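Local coordinates for septation protein imp2 (Schizosaccharomyces pombe, PDB 5C1F) that links the cytokinetic cytoskeleton to phospholipid membranes through its F-BAR domain and helps disassemble the medial ring during septation, at residues K53-S65 with V75-H89. Numbering follows the deposited sequence.
Sequences KRMAKLSRTTFSS and VQVMKAEVDNMAKSH
Arg60, just past helix 18-59, forms a salt bridge to Asp83 on helix 69-155, which runs antiparallel to that helix here. NH2 of Arg60 spans both carboxylate oxygens, 2.9 Å from OD1 and 3.1 Å from OD2 of Asp83, each met on its syn side though well out of the carboxylate plane. Because the two flat groups stand 81° apart, this is a fork on one nitrogen, with NH1 adding only a weak bond. Replacing Asp83 with an alanine would probably leave the Arg60 guanidinium without this mate and free to swing away. Next along, Lys79 bends at its third and fourth torsions (59° and 63°), which brings NZ onto O of Ser59 at 3.2 Å, almost in line with the carbonyl. CD of Lys79 lies 3.5 Å from CE1 of Phe63 at the ring's edge, while CG1 of Val75 sits 4.2 Å from the ring centroid over one face, a CH-pi contact. On the buried side, Met55 is a knob among Val82, Met85, Ala86 and His89, its CB 3.9 Å from CB of Ala86. OG of Ser59 is turned back to bond O of Met55 at 2.9 Å. Farther out, His89 is fixed by Glu48 and Asp240, and Phe63 packs on Glu36 of the second subunit. Thus the F-BAR helices join through a buried apolar seam with polar links beside it, while Lys79 probably offsets the partial negative charge of carbonyls where helix 18-59 gives way to the loop.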
loop_
_atom_site.group_PDB
_atom_site.type_symbol
_atom_site.label_atom_id
_atom_site.label_comp_id
_atom_site.label_asym_id
_atom_site.label_seq_id
_atom_site.Cartn_x
_atom_site.Cartn_y
_atom_site.Cartn_z
ATOM N N LYS A 53 -2.144 -0.757 7.875
ATOM C CA LYS A 53 -1.991 -1.444 9.157
ATOM C C LYS A 53 -0.640 -2.141 9.268
ATOM O O LYS A 53 0.042 -2.031 10.289
ATOM C CB LYS A 53 -3.111 -2.465 9.361
ATOM C CG LYS A 53 -4.484 -1.867 9.613
ATOM C CD LYS A 53 -5.529 -2.966 9.722
ATOM C CE LYS A 53 -6.898 -2.408 10.064
ATOM N NZ LYS A 53 -7.915 -3.490 10.173
ATOM N N ARG A 54 -0.257 -2.859 8.219
ATOM C CA ARG A 54 1.014 -3.570 8.212
ATOM C C ARG A 54 2.192 -2.597 8.279
ATOM O O ARG A 54 3.187 -2.864 8.954
ATOM C CB ARG A 54 1.130 -4.459 6.972
ATOM C CG ARG A 54 0.135 -5.614 6.935
ATOM C CD ARG A 54 0.502 -6.627 5.861
ATOM N NE ARG A 54 1.822 -7.210 6.094
ATOM C CZ ARG A 54 2.418 -8.074 5.276
ATOM N NH1 ARG A 54 1.813 -8.460 4.159
ATOM N NH2 ARG A 54 3.620 -8.552 5.572
ATOM N N MET A 55 2.070 -1.468 7.589
ATOM C CA MET A 55 3.138 -0.476 7.573
ATOM C C MET A 55 3.310 0.159 8.951
ATOM O O MET A 55 4.432 0.462 9.368
ATOM C CB MET A 55 2.861 0.598 6.523
ATOM C CG MET A 55 4.060 1.480 6.225
ATOM S SD MET A 55 3.745 2.619 4.868
ATOM C CE MET A 55 3.324 1.472 3.560
ATOM N N ALA A 56 2.197 0.349 9.656
ATOM C CA ALA A 56 2.233 0.870 11.019
ATOM C C ALA A 56 2.920 -0.119 11.953
ATOM O O ALA A 56 3.769 0.266 12.756
ATOM C CB ALA A 56 0.824 1.178 11.515
ATOM N N LYS A 57 2.546 -1.390 11.841
ATOM C CA LYS A 57 3.152 -2.445 12.647
ATOM C C LYS A 57 4.664 -2.481 12.444
ATOM O O LYS A 57 5.431 -2.653 13.392
ATOM C CB LYS A 57 2.542 -3.803 12.302
ATOM C CG LYS A 57 3.061 -4.949 13.158
ATOM C CD LYS A 57 2.449 -6.279 12.738
ATOM C CE LYS A 57 3.027 -7.439 13.540
ATOM N NZ LYS A 57 2.623 -7.391 14.974
ATOM N N LEU A 58 5.082 -2.303 11.195
ATOM C CA LEU A 58 6.496 -2.286 10.848
ATOM C C LEU A 58 7.217 -1.117 11.509
ATOM O O LEU A 58 8.379 -1.232 11.896
ATOM C CB LEU A 58 6.665 -2.218 9.328
ATOM C CG LEU A 58 8.085 -2.009 8.799
ATOM C CD1 LEU A 58 8.992 -3.157 9.216
ATOM C CD2 LEU A 58 8.076 -1.845 7.288
ATOM N N SER A 59 6.516 0.004 11.638
ATOM C CA SER A 59 7.081 1.207 12.240
ATOM C C SER A 59 7.332 1.038 13.734
ATOM O O SER A 59 8.130 1.769 14.320
ATOM C CB SER A 59 6.156 2.400 12.006
ATOM O OG SER A 59 5.925 2.589 10.624
ATOM N N ARG A 60 6.645 0.072 14.341
ATOM C CA ARG A 60 6.781 -0.206 15.769
ATOM C C ARG A 60 8.022 -1.025 16.061
ATOM O O ARG A 60 8.281 -1.384 17.210
ATOM C CB ARG A 60 5.556 -0.953 16.297
ATOM C CG ARG A 60 4.262 -0.205 16.118
ATOM C CD ARG A 60 4.264 1.090 16.904
ATOM N NE ARG A 60 3.366 2.060 16.288
ATOM C CZ ARG A 60 3.771 3.071 15.529
ATOM N NH1 ARG A 60 5.066 3.261 15.310
ATOM N NH2 ARG A 60 2.883 3.900 14.999
ATOM N N THR A 61 8.778 -1.338 15.015
ATOM C CA THR A 61 9.984 -2.132 15.170
ATOM C C THR A 61 10.958 -1.424 16.092
ATOM O O THR A 61 11.238 -0.240 15.925
ATOM C CB THR A 61 10.666 -2.411 13.817
ATOM O OG1 THR A 61 9.778 -3.167 12.984
ATOM C CG2 THR A 61 11.952 -3.200 14.018
ATOM N N THR A 62 11.449 -2.154 17.083
ATOM C CA THR A 62 12.452 -1.625 17.988
ATOM C C THR A 62 13.823 -2.104 17.544
ATOM O O THR A 62 14.034 -3.296 17.323
ATOM C CB THR A 62 12.192 -2.055 19.445
ATOM O OG1 THR A 62 12.441 -3.459 19.585
ATOM C CG2 THR A 62 10.753 -1.755 19.838
ATOM N N PHE A 63 14.742 -1.162 17.385
ATOM C CA PHE A 63 16.120 -1.484 17.048
ATOM C C PHE A 63 16.975 -1.494 18.308
ATOM O O PHE A 63 16.591 -0.923 19.328
ATOM C CB PHE A 63 16.681 -0.481 16.042
ATOM C CG PHE A 63 16.148 -0.649 14.649
ATOM C CD1 PHE A 63 14.976 -0.022 14.257
ATOM C CD2 PHE A 63 16.828 -1.424 13.725
ATOM C CE1 PHE A 63 14.492 -0.173 12.971
ATOM C CE2 PHE A 63 16.348 -1.577 12.441
ATOM C CZ PHE A 63 15.178 -0.949 12.063
ATOM N N SER A 64 18.133 -2.140 18.239
ATOM C CA SER A 64 19.055 -2.145 19.367
ATOM C C SER A 64 19.705 -0.771 19.519
ATOM O O SER A 64 19.502 0.117 18.688
ATOM C CB SER A 64 20.124 -3.227 19.194
ATOM O OG SER A 64 20.971 -2.940 18.095
ATOM N N SER A 65 20.479 -0.604 20.589
ATOM C CA SER A 65 21.160 0.656 20.865
ATOM C C SER A 65 22.595 0.632 20.362
ATOM O O SER A 65 23.449 1.352 20.874
ATOM C CB SER A 65 21.148 0.949 22.365
ATOM O OG SER A 65 19.824 0.996 22.861
ATOM N N VAL A 75 18.165 6.409 11.020
ATOM C CA VAL A 75 17.320 5.227 11.117
ATOM C C VAL A 75 16.041 5.572 11.880
ATOM O O VAL A 75 14.951 5.106 11.544
ATOM C CB VAL A 75 18.054 4.061 11.807
ATOM C CG1 VAL A 75 17.144 2.857 11.932
ATOM C CG2 VAL A 75 19.315 3.698 11.031
ATOM N N GLN A 76 16.175 6.412 12.899
ATOM C CA GLN A 76 15.013 6.832 13.668
ATOM C C GLN A 76 14.097 7.723 12.836
ATOM O O GLN A 76 12.877 7.553 12.849
ATOM C CB GLN A 76 15.448 7.546 14.944
ATOM C CG GLN A 76 16.053 6.607 15.961
ATOM C CD GLN A 76 16.457 7.305 17.242
ATOM O OE1 GLN A 76 16.494 8.535 17.311
ATOM N NE2 GLN A 76 16.762 6.521 18.267
ATOM N N VAL A 77 14.690 8.666 12.113
ATOM C CA VAL A 77 13.940 9.532 11.213
ATOM C C VAL A 77 13.246 8.706 10.134
ATOM O O VAL A 77 12.081 8.937 9.810
ATOM C CB VAL A 77 14.855 10.589 10.563
ATOM C CG1 VAL A 77 14.172 11.243 9.373
ATOM C CG2 VAL A 77 15.263 11.637 11.592
ATOM N N MET A 78 13.963 7.725 9.599
ATOM C CA MET A 78 13.410 6.845 8.578
ATOM C C MET A 78 12.215 6.058 9.113
ATOM O O MET A 78 11.199 5.913 8.431
ATOM C CB MET A 78 14.490 5.893 8.062
ATOM C CG MET A 78 14.087 5.071 6.851
ATOM S SD MET A 78 13.404 3.474 7.304
ATOM C CE MET A 78 14.831 2.716 8.080
ATOM N N LYS A 79 12.334 5.571 10.344
ATOM C CA LYS A 79 11.263 4.798 10.962
ATOM C C LYS A 79 10.072 5.686 11.292
ATOM O O LYS A 79 8.923 5.274 11.155
ATOM C CB LYS A 79 11.767 4.098 12.223
ATOM C CG LYS A 79 11.004 2.835 12.564
ATOM C CD LYS A 79 11.791 1.953 13.525
ATOM C CE LYS A 79 12.103 2.698 14.811
ATOM N NZ LYS A 79 10.830 3.054 15.504
ATOM N N ALA A 80 10.352 6.909 11.724
ATOM C CA ALA A 80 9.298 7.878 11.991
ATOM C C ALA A 80 8.583 8.286 10.706
ATOM O O ALA A 80 7.381 8.547 10.718
ATOM C CB ALA A 80 9.870 9.104 12.686
ATOM N N GLU A 81 9.316 8.337 9.598
ATOM C CA GLU A 81 8.718 8.769 8.341
ATOM C C GLU A 81 7.965 7.633 7.658
ATOM O O GLU A 81 7.002 7.874 6.928
ATOM C CB GLU A 81 9.776 9.358 7.402
ATOM C CG GLU A 81 10.309 10.727 7.839
ATOM C CD GLU A 81 9.225 11.805 7.934
ATOM O OE1 GLU A 81 8.099 11.591 7.434
ATOM O OE2 GLU A 81 9.503 12.878 8.513
ATOM N N VAL A 82 8.398 6.398 7.900
ATOM C CA VAL A 82 7.639 5.236 7.454
ATOM C C VAL A 82 6.320 5.192 8.229
ATOM O O VAL A 82 5.274 4.824 7.683
ATOM C CB VAL A 82 8.439 3.925 7.642
ATOM C CG1 VAL A 82 7.530 2.706 7.572
ATOM C CG2 VAL A 82 9.548 3.830 6.602
ATOM N N ASP A 83 6.372 5.602 9.495
ATOM C CA ASP A 83 5.176 5.704 10.324
ATOM C C ASP A 83 4.244 6.789 9.788
ATOM O O ASP A 83 3.027 6.608 9.755
ATOM C CB ASP A 83 5.552 5.995 11.778
ATOM C CG ASP A 83 4.408 5.734 12.746
ATOM O OD1 ASP A 83 3.465 4.997 12.383
ATOM O OD2 ASP A 83 4.460 6.258 13.878
ATOM N N ASN A 84 4.817 7.912 9.361
ATOM C CA ASN A 84 4.024 8.989 8.772
ATOM C C ASN A 84 3.348 8.537 7.483
ATOM O O ASN A 84 2.235 8.951 7.170
ATOM C CB ASN A 84 4.889 10.220 8.506
ATOM C CG ASN A 84 5.156 11.021 9.759
ATOM O OD1 ASN A 84 4.371 10.985 10.710
ATOM N ND2 ASN A 84 6.265 11.753 9.771
ATOM N N MET A 85 4.031 7.681 6.738
ATOM C CA MET A 85 3.454 7.128 5.526
ATOM C C MET A 85 2.299 6.187 5.872
ATOM O O MET A 85 1.274 6.182 5.195
ATOM C CB MET A 85 4.524 6.413 4.703
ATOM C CG MET A 85 5.489 7.374 4.014
ATOM S SD MET A 85 6.686 6.554 2.940
ATOM C CE MET A 85 8.199 6.810 3.855
ATOM N N ALA A 86 2.463 5.414 6.941
ATOM C CA ALA A 86 1.402 4.533 7.425
ATOM C C ALA A 86 0.155 5.324 7.819
ATOM O O ALA A 86 -0.954 4.983 7.414
ATOM C CB ALA A 86 1.894 3.703 8.607
ATOM N N LYS A 87 0.349 6.375 8.614
ATOM C CA LYS A 87 -0.745 7.239 9.057
ATOM C C LYS A 87 -1.515 7.818 7.879
ATOM O O LYS A 87 -2.746 7.893 7.899
ATOM C CB LYS A 87 -0.218 8.389 9.918
ATOM C CG LYS A 87 0.549 7.970 11.153
ATOM C CD LYS A 87 1.217 9.179 11.797
ATOM C CE LYS A 87 2.165 8.773 12.912
ATOM N NZ LYS A 87 2.867 9.951 13.495
ATOM N N SER A 88 -0.774 8.247 6.862
ATOM C CA SER A 88 -1.371 8.811 5.663
ATOM C C SER A 88 -2.206 7.757 4.946
ATOM O O SER A 88 -3.372 7.989 4.630
ATOM C CB SER A 88 -0.289 9.366 4.733
ATOM O OG SER A 88 -0.833 9.777 3.488
ATOM N N HIS A 89 -1.607 6.595 4.704
ATOM C CA HIS A 89 -2.311 5.510 4.029
ATOM C C HIS A 89 -3.552 5.062 4.807
ATOM O O HIS A 89 -4.550 4.675 4.202
ATOM C CB HIS A 89 -1.366 4.329 3.792
ATOM C CG HIS A 89 -0.445 4.522 2.629
ATOM N ND1 HIS A 89 -0.855 4.356 1.321
ATOM C CD2 HIS A 89 0.860 4.874 2.568
ATOM C CE1 HIS A 89 0.159 4.594 0.511
ATOM N NE2 HIS A 89 1.212 4.914 1.241
#